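2-aminomuconic 6-semialdehyde dehydrogenase (Pseudomonas sp., PDB 7BZV) probably catalyses the NAD-dependent oxidation of 2-aminomuconic 6-semialdehyde in 2-aminophenol catabolism, working as a tetramer of the aldehyde dehydrogenase family. Local coordinates at residues A89-P94 and N154-L159; M326-S331 and G368-P373; V176-D181 and F203-G208. All blocks are in the same frame, centred on the assembly; numbering follows the deposited sequence.

Contact 1: A89-P94 and N154-L159; sequences ADTGKP and NLPLLL
The turn that leads into helix 156-169, with the Asn-Leu-Pro sequence familiar from aldehyde dehydrogenases, is gripped by Lys-93, from the loop just after helix 80-91. Its NZ donates to Asn-154 O over 2.9 Å, lying in the carbonyl plane with a C=O...N angle of 155°. The lysine chain runs out extended and bends only at its last torsion (chi4 -63°), which turns the ammonium onto the oxygen. The same NZ forms a salt bridge with Asp-102 and a hydrogen bond with Asn-282, whose own amide also donates to Asn-154 O, so this buried carbonyl has two donors. Apolar parts support the polar tip: CE of Lys-93 slides past Pro-156 CD at 3.9 Å, and Leu-155 crosses the lysine at about a right angle, with CD2 3.8 Å from NZ. The methyl CG2 of Thr-91 points at the pyrrolidine of Pro-156 and meets its CG at 3.9 Å. Thr-91 OG1, bonded also to Glu-87 O, accepts from Lys-93 N at 3.0 Å in an ST turn that bridges the positive-phi Gly-92 and steadies the root of the lysine. A methionine in place of Lys-93 would probably leave Asp-102 without its cationic mate and Asn-154 O with one donor fewer. The Asn-154 side chain starts away from the lysine, and its ND2 is bonded to Gln-285 O. Holding an asparagine by its backbone carbonyl while its amide binds another partner is consistent with the oxyanion-hole asparagine that relatives carry just before this helix.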
loop_
_atom_site.group_PDB
_atom_site.type_symbol
_atom_site.label_atom_id
_atom_site.label_comp_id
_atom_site.label_asym_id
_atom_site.label_seq_id
_atom_site.Cartn_x
_atom_site.Cartn_y
_atom_site.Cartn_z
ATOM N N ALA B 89 16.275 14.593 36.536
ATOM C CA ALA B 89 16.030 14.718 37.972
ATOM C C ALA B 89 15.054 13.649 38.440
ATOM O O ALA B 89 15.257 13.019 39.481
ATOM C CB ALA B 89 15.486 16.107 38.299
ATOM N N ASP B 90 13.995 13.412 37.655
ATOM C CA ASP B 90 12.951 12.479 38.066
ATOM C C ASP B 90 13.467 11.053 38.101
ATOM O O ASP B 90 13.050 10.253 38.948
ATOM C CB ASP B 90 11.763 12.557 37.104
ATOM C CG ASP B 90 10.913 13.800 37.280
ATOM O OD1 ASP B 90 11.187 14.627 38.165
ATOM O OD2 ASP B 90 9.937 13.938 36.497
ATOM N N THR B 91 14.349 10.705 37.165
ATOM C CA THR B 91 14.697 9.317 36.941
ATOM C C THR B 91 16.103 8.932 37.352
ATOM O O THR B 91 16.362 7.732 37.465
ATOM C CB THR B 91 14.581 8.962 35.451
ATOM O OG1 THR B 91 15.532 9.757 34.720
ATOM C CG2 THR B 91 13.135 9.219 34.924
ATOM N N GLY B 92 17.039 9.883 37.470
ATOM C CA GLY B 92 18.442 9.511 37.604
ATOM C C GLY B 92 19.112 9.030 36.330
ATOM O O GLY B 92 20.237 8.497 36.378
ATOM N N LYS B 93 18.466 9.215 35.192
ATOM C CA LYS B 93 19.042 8.807 33.923
ATOM C C LYS B 93 20.392 9.477 33.722
ATOM O O LYS B 93 20.492 10.702 33.877
ATOM C CB LYS B 93 18.147 9.225 32.755
ATOM C CG LYS B 93 16.993 8.311 32.451
ATOM C CD LYS B 93 15.973 9.017 31.592
ATOM C CE LYS B 93 14.711 8.136 31.407
ATOM N NZ LYS B 93 15.083 6.871 30.684
ATOM N N PRO B 94 21.410 8.750 33.272
ATOM C CA PRO B 94 22.642 9.419 32.842
ATOM C C PRO B 94 22.387 10.337 31.658
ATOM O O PRO B 94 21.529 10.078 30.796
ATOM C CB PRO B 94 23.570 8.265 32.449
ATOM C CG PRO B 94 22.957 7.014 33.059
ATOM C CD PRO B 94 21.476 7.281 33.154
ATOM N N ASN B 154 9.671 4.540 33.037
ATOM C CA ASN B 154 11.021 4.141 32.619
ATOM C C ASN B 154 11.537 4.977 31.463
ATOM O O ASN B 154 12.741 5.225 31.358
ATOM C CB ASN B 154 11.070 2.656 32.263
ATOM C CG ASN B 154 10.250 2.298 31.039
ATOM O OD1 ASN B 154 9.124 2.757 30.849
ATOM N ND2 ASN B 154 10.813 1.463 30.217
ATOM N N LEU B 155 10.636 5.395 30.590
ATOM C CA LEU B 155 10.924 6.287 29.472
ATOM C C LEU B 155 9.808 7.326 29.464
ATOM O O LEU B 155 8.933 7.315 28.592
ATOM C CB LEU B 155 10.994 5.511 28.159
ATOM C CG LEU B 155 12.012 4.377 28.071
ATOM C CD1 LEU B 155 11.543 3.471 26.874
ATOM C CD2 LEU B 155 13.463 4.789 27.904
ATOM N N PRO B 156 9.785 8.227 30.465
ATOM C CA PRO B 156 8.606 9.099 30.630
ATOM C C PRO B 156 8.253 9.905 29.381
ATOM O O PRO B 156 7.123 9.811 28.880
ATOM C CB PRO B 156 8.998 10.018 31.805
ATOM C CG PRO B 156 10.062 9.267 32.559
ATOM C CD PRO B 156 10.815 8.472 31.496
ATOM N N LEU B 157 9.172 10.723 28.871
ATOM C CA LEU B 157 8.808 11.546 27.723
ATOM C C LEU B 157 8.626 10.701 26.466
ATOM O O LEU B 157 7.671 10.904 25.707
ATOM C CB LEU B 157 9.862 12.622 27.457
ATOM C CG LEU B 157 9.531 13.554 26.297
ATOM C CD1 LEU B 157 8.347 14.442 26.613
ATOM C CD2 LEU B 157 10.770 14.394 25.968
ATOM N N LEU B 158 9.544 9.772 26.224
ATOM C CA LEU B 158 9.543 9.020 24.971
ATOM C C LEU B 158 8.237 8.234 24.776
ATOM O O LEU B 158 7.589 8.336 23.725
ATOM C CB LEU B 158 10.750 8.099 24.962
ATOM C CG LEU B 158 11.080 7.316 23.683
ATOM C CD1 LEU B 158 12.512 6.756 23.855
ATOM C CD2 LEU B 158 10.153 6.223 23.470
ATOM N N LEU B 159 7.833 7.451 25.776
ATOM C CA LEU B 159 6.598 6.661 25.667
ATOM C C LEU B 159 5.345 7.521 25.776
ATOM O O LEU B 159 4.308 7.179 25.192
ATOM C CB LEU B 159 6.565 5.561 26.729
ATOM C CG LEU B 159 7.558 4.427 26.409
ATOM C CD1 LEU B 159 7.616 3.376 27.529
ATOM C CD2 LEU B 159 7.246 3.775 25.060
#

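Contact 2: M326-S331 and G368-P373; sequences MGPLIS and GAWVEP
Ala-369 meets the 326-331 loop with both its methyl and its carbonyl. CB rests against the backbone of Ser-331, 3.4 Å from C, while O accepts a hydrogen bond from Leu-329 N at 2.9 Å, the donor tilted 33° from the carbonyl plane. One residue on, Trp-370 starts away from the partner loop but lays its indole over it. Pro-328 CB sits 3.8 Å from the centroid of the five-membered ring and only 11° off the normal, a CH-pi contact over the face. The proline nitrogen lies over that face too, whereas Met-326 O approaches the ring edge near CZ3 at 3.9 Å. The ring is also fixed from outside: NE1 donates to Ile-26 O, and Phe-361 makes a T-shaped stack with it. At Val-371 the two segments are joined through a water, which accepts from Val-371 N at 2.9 Å and donates to Gly-327 O at 2.7 Å. The chi1 of Val-371, 66°, puts CG1 between the backbone N and the carbonyl carbon and against Leu-329, where Val-371 CG1 to Leu-329 CG is a tight 3.4 Å. Pro-373 closes the series: the Met-326 chain bends at its last torsion and brings its methyl CE to 3.8 Å from Pro-373 CD, beside the carbonyl of Val-371. The contact thus joins the loop before helix 332-348 to the approach to strand 374-377. Helix 332-348 packs on Leu-329 through Val-338 and on Val-371 through Leu-339 and Phe-342, while Phe-280 of helix 268-280 touches both Met-326 and Pro-373.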
loop_
_atom_site.group_PDB
_atom_site.type_symbol
_atom_site.label_atom_id
_atom_site.label_comp_id
_atom_site.label_asym_id
_atom_site.label_seq_id
_atom_site.Cartn_x
_atom_site.Cartn_y
_atom_site.Cartn_z
ATOM N N MET B 326 25.641 4.422 33.689
ATOM C CA MET B 326 24.524 3.832 34.425
ATOM C C MET B 326 24.247 4.671 35.657
ATOM O O MET B 326 25.176 4.996 36.414
ATOM C CB MET B 326 24.799 2.382 34.827
ATOM C CG MET B 326 23.547 1.501 34.747
ATOM S SD MET B 326 23.782 -0.225 35.253
ATOM C CE MET B 326 23.314 -0.153 36.956
ATOM N N GLY B 327 22.973 5.018 35.840
ATOM C CA GLY B 327 22.516 5.704 37.029
ATOM C C GLY B 327 21.816 4.765 37.992
ATOM O O GLY B 327 21.929 3.542 37.896
ATOM N N PRO B 328 21.096 5.334 38.961
ATOM C CA PRO B 328 20.323 4.514 39.900
ATOM C C PRO B 328 19.129 3.880 39.185
ATOM O O PRO B 328 18.891 4.121 38.006
ATOM C CB PRO B 328 19.876 5.528 40.965
ATOM C CG PRO B 328 19.721 6.819 40.175
ATOM C CD PRO B 328 20.780 6.767 39.093
ATOM N N LEU B 329 18.411 3.024 39.909
ATOM C CA LEU B 329 17.081 2.596 39.510
ATOM C C LEU B 329 16.079 3.730 39.758
ATOM O O LEU B 329 16.422 4.792 40.280
ATOM C CB LEU B 329 16.692 1.346 40.285
ATOM C CG LEU B 329 17.536 0.097 40.046
ATOM C CD1 LEU B 329 16.973 -1.079 40.819
ATOM C CD2 LEU B 329 17.615 -0.179 38.528
ATOM N N ILE B 330 14.811 3.512 39.410
ATOM C CA ILE B 330 13.860 4.624 39.436
ATOM C C ILE B 330 13.493 5.049 40.854
ATOM O O ILE B 330 13.208 6.231 41.098
ATOM C CB ILE B 330 12.578 4.258 38.675
ATOM C CG1 ILE B 330 11.586 5.435 38.652
ATOM C CG2 ILE B 330 11.903 3.087 39.379
ATOM C CD1 ILE B 330 12.088 6.681 37.985
ATOM N N SER B 331 13.418 4.109 41.788
ATOM C CA SER B 331 12.949 4.429 43.127
ATOM C C SER B 331 13.441 3.409 44.139
ATOM O O SER B 331 13.804 2.278 43.795
ATOM C CB SER B 331 11.429 4.447 43.173
ATOM O OG SER B 331 10.990 3.103 43.042
ATOM N N GLY B 368 20.112 7.240 47.817
ATOM C CA GLY B 368 19.428 7.014 46.563
ATOM C C GLY B 368 19.178 5.534 46.336
ATOM O O GLY B 368 19.385 4.690 47.210
ATOM N N ALA B 369 18.726 5.216 45.123
ATOM C CA ALA B 369 18.240 3.868 44.855
ATOM C C ALA B 369 19.139 3.122 43.876
ATOM O O ALA B 369 18.679 2.671 42.813
ATOM C CB ALA B 369 16.808 3.927 44.316
ATOM N N TRP B 370 20.409 2.946 44.236
ATOM C CA TRP B 370 21.365 2.375 43.303
ATOM C C TRP B 370 21.460 0.853 43.431
ATOM O O TRP B 370 21.214 0.275 44.490
ATOM C CB TRP B 370 22.751 2.980 43.512
ATOM C CG TRP B 370 22.838 4.469 43.359
ATOM C CD1 TRP B 370 22.419 5.418 44.251
ATOM C CD2 TRP B 370 23.399 5.178 42.255
ATOM N NE1 TRP B 370 22.664 6.671 43.759
ATOM C CE2 TRP B 370 23.270 6.555 42.535
ATOM C CE3 TRP B 370 23.996 4.787 41.054
ATOM C CZ2 TRP B 370 23.724 7.537 41.665
ATOM C CZ3 TRP B 370 24.447 5.768 40.191
ATOM C CH2 TRP B 370 24.312 7.121 40.499
ATOM N N VAL B 371 21.873 0.213 42.331
ATOM C CA VAL B 371 22.165 -1.218 42.305
ATOM C C VAL B 371 23.265 -1.485 41.274
ATOM O O VAL B 371 23.416 -0.757 40.297
ATOM C CB VAL B 371 20.881 -2.018 41.980
ATOM C CG1 VAL B 371 20.415 -1.707 40.551
ATOM C CG2 VAL B 371 21.124 -3.475 42.168
ATOM N N GLU B 372 24.017 -2.561 41.482
ATOM C CA GLU B 372 25.108 -2.930 40.583
ATOM C C GLU B 372 24.598 -3.663 39.330
ATOM O O GLU B 372 23.710 -4.522 39.417
ATOM C CB GLU B 372 26.097 -3.838 41.295
ATOM C CG GLU B 372 26.831 -3.168 42.433
ATOM C CD GLU B 372 27.743 -4.133 43.140
ATOM O OE1 GLU B 372 27.361 -5.318 43.270
ATOM O OE2 GLU B 372 28.832 -3.704 43.561
ATOM N N PRO B 373 25.213 -3.406 38.183
ATOM C CA PRO B 373 24.967 -4.263 37.013
ATOM C C PRO B 373 25.394 -5.693 37.319
ATOM O O PRO B 373 26.490 -5.936 37.829
ATOM C CB PRO B 373 25.819 -3.620 35.915
ATOM C CG PRO B 373 26.900 -2.827 36.664
ATOM C CD PRO B 373 26.244 -2.380 37.930
HETATM O O HOH W 1 22.199 1.633 39.766
#

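Contact 3: V176-D181 and F203-G208; sequences VKPSED and FNLVHG
Gly-208 adopts backbone angles (phi 156°, psi -150°) at which any side chain would jam against the preceding carbonyl, and its O lies 3.2 Å from Lys-177 CE. The lysine bends twice along its chain to pass this peptide, and NZ then forms a salt bridge with Glu-180 OE1 at 3.5 Å, weak as a hydrogen bond. Pro-178 crosses His-207 at about a right angle, with CG 3.4 Å from ND1, and its CD is packed unusually close, 3.4 Å, on Leu-205 CD1. A water in the imidazole plane lies 2.9 Å from His-207 ND1, donates to Pro-178 O and accepts from Gly-208 N; with NE2 bonded to Thr-187, both ring nitrogens are held and the ring's rotation is fixed. Upstream, the strands pair in parallel: Val-176 N donates to Asn-204 O at 2.9 Å, and Val-206 N reaches Val-176 O at 2.9 Å almost straight (165°). Val-176 and Leu-205 share one face of this sheet, where Leu-160 and Thr-187 of two helices pack on them. This is a beta-alpha-beta unit of a Rossmann-like NAD-binding domain; in relatives the Lys-Pro-Ser-Glu turn after the first strand binds the adenosine ribose, probably here too.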
loop_
_atom_site.group_PDB
_atom_site.type_symbol
_atom_site.label_atom_id
_atom_site.label_comp_id
_atom_site.label_asym_id
_atom_site.label_seq_id
_atom_site.Cartn_x
_atom_site.Cartn_y
_atom_site.Cartn_z
ATOM N N VAL B 176 -4.003 12.639 29.912
ATOM C CA VAL B 176 -2.696 12.009 30.073
ATOM C C VAL B 176 -2.391 11.947 31.554
ATOM O O VAL B 176 -2.509 12.965 32.249
ATOM C CB VAL B 176 -1.612 12.822 29.340
ATOM C CG1 VAL B 176 -0.287 12.645 29.980
ATOM C CG2 VAL B 176 -1.621 12.473 27.864
ATOM N N LYS B 177 -2.005 10.771 32.037
ATOM C CA LYS B 177 -1.553 10.644 33.426
ATOM C C LYS B 177 -0.145 10.080 33.459
ATOM O O LYS B 177 0.033 8.868 33.218
ATOM C CB LYS B 177 -2.469 9.748 34.253
ATOM C CG LYS B 177 -2.104 9.795 35.779
ATOM C CD LYS B 177 -2.065 8.389 36.409
ATOM C CE LYS B 177 -0.675 7.944 36.888
ATOM N NZ LYS B 177 -0.709 6.577 37.486
ATOM N N PRO B 178 0.875 10.879 33.732
ATOM C CA PRO B 178 2.240 10.338 33.798
ATOM C C PRO B 178 2.427 9.580 35.104
ATOM O O PRO B 178 1.659 9.735 36.056
ATOM C CB PRO B 178 3.124 11.585 33.764
ATOM C CG PRO B 178 2.227 12.653 34.529
ATOM C CD PRO B 178 0.817 12.319 34.084
ATOM N N SER B 179 3.463 8.747 35.136
ATOM C CA SER B 179 3.779 8.024 36.361
ATOM C C SER B 179 3.979 9.003 37.512
ATOM O O SER B 179 4.605 10.056 37.350
ATOM C CB SER B 179 5.049 7.205 36.188
ATOM O OG SER B 179 5.515 6.764 37.456
ATOM N N GLU B 180 3.498 8.615 38.699
ATOM C CA GLU B 180 3.740 9.407 39.902
ATOM C C GLU B 180 5.225 9.675 40.104
ATOM O O GLU B 180 5.603 10.704 40.679
ATOM C CB GLU B 180 3.163 8.695 41.156
ATOM C CG GLU B 180 3.569 7.214 41.340
ATOM C CD GLU B 180 2.548 6.225 40.766
ATOM O OE1 GLU B 180 2.053 6.423 39.619
ATOM O OE2 GLU B 180 2.251 5.230 41.460
ATOM N N ASP B 181 6.089 8.767 39.645
ATOM C CA ASP B 181 7.514 8.994 39.825
ATOM C C ASP B 181 8.093 9.973 38.819
ATOM O O ASP B 181 9.194 10.495 39.036
ATOM C CB ASP B 181 8.303 7.694 39.690
ATOM C CG ASP B 181 8.213 6.837 40.903
ATOM O OD1 ASP B 181 8.926 7.088 41.888
ATOM O OD2 ASP B 181 7.416 5.901 40.862
ATOM N N PHE B 203 -5.213 18.981 24.968
ATOM C CA PHE B 203 -4.212 18.268 25.762
ATOM C C PHE B 203 -4.463 18.529 27.242
ATOM O O PHE B 203 -4.276 19.657 27.714
ATOM C CB PHE B 203 -2.785 18.693 25.386
ATOM C CG PHE B 203 -1.711 17.933 26.127
ATOM C CD1 PHE B 203 -1.279 18.345 27.384
ATOM C CD2 PHE B 203 -1.124 16.800 25.565
ATOM C CE1 PHE B 203 -0.305 17.657 28.044
ATOM C CE2 PHE B 203 -0.145 16.105 26.230
ATOM C CZ PHE B 203 0.264 16.514 27.468
ATOM N N ASN B 204 -4.834 17.488 27.979
ATOM C CA ASN B 204 -5.124 17.595 29.403
ATOM C C ASN B 204 -4.217 16.670 30.197
ATOM O O ASN B 204 -3.951 15.533 29.788
ATOM C CB ASN B 204 -6.570 17.233 29.685
ATOM C CG ASN B 204 -7.541 18.113 28.956
ATOM O OD1 ASN B 204 -7.733 19.279 29.304
ATOM N ND2 ASN B 204 -8.147 17.567 27.908
ATOM N N LEU B 205 -3.733 17.170 31.329
ATOM C CA LEU B 205 -2.764 16.470 32.160
ATOM C C LEU B 205 -3.348 16.341 33.558
ATOM O O LEU B 205 -3.652 17.355 34.200
ATOM C CB LEU B 205 -1.429 17.219 32.215
ATOM C CG LEU B 205 -0.347 16.758 33.215
ATOM C CD1 LEU B 205 0.200 15.439 32.833
ATOM C CD2 LEU B 205 0.736 17.796 33.262
ATOM N N VAL B 206 -3.513 15.100 34.016
ATOM C CA VAL B 206 -3.931 14.807 35.383
ATOM C C VAL B 206 -2.857 13.969 36.054
ATOM O O VAL B 206 -2.419 12.957 35.498
ATOM C CB VAL B 206 -5.277 14.067 35.425
ATOM C CG1 VAL B 206 -6.403 15.042 35.070
ATOM C CG2 VAL B 206 -5.281 12.874 34.498
ATOM N N HIS B 207 -2.484 14.346 37.272
ATOM C CA HIS B 207 -1.472 13.616 38.019
ATOM C C HIS B 207 -2.081 12.650 39.039
ATOM O O HIS B 207 -3.209 12.823 39.522
ATOM C CB HIS B 207 -0.547 14.584 38.744
ATOM C CG HIS B 207 0.420 15.282 37.847
ATOM N ND1 HIS B 207 1.426 14.616 37.180
ATOM C CD2 HIS B 207 0.541 16.587 37.506
ATOM C CE1 HIS B 207 2.131 15.483 36.472
ATOM N NE2 HIS B 207 1.613 16.686 36.652
ATOM N N GLY B 208 -1.322 11.615 39.353
ATOM C CA GLY B 208 -1.627 10.797 40.511
ATOM C C GLY B 208 -1.042 9.405 40.381
ATOM O O GLY B 208 -0.025 9.204 39.716
HETATM O O HOH W 2 1.380 11.882 38.072
#

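Contact 1 stands between the other two, its centre about 13 Å from that of contact 2 and about 14 Å from that of contact 3, whose own centres are about 24 Å apart. Gly-92 O packs on Pro-328 CD at 3.3 Å, and Asp-90 CB lies 3.8 Å from Asp-181 O. Contacts 2 and 3 meet where Ser-331 CB comes within 3.9 Å of Asp-181 OD1. Glycerol, probably from the crystallisation liquor, is bound beside Ser-331 and beside Glu-180 and Asp-181, perhaps marking the edge of the cofactor cleft. Gln-285 also connects two contacts, accepting from Asn-154 ND2 of contact 1 and Ile-330 N of contact 2.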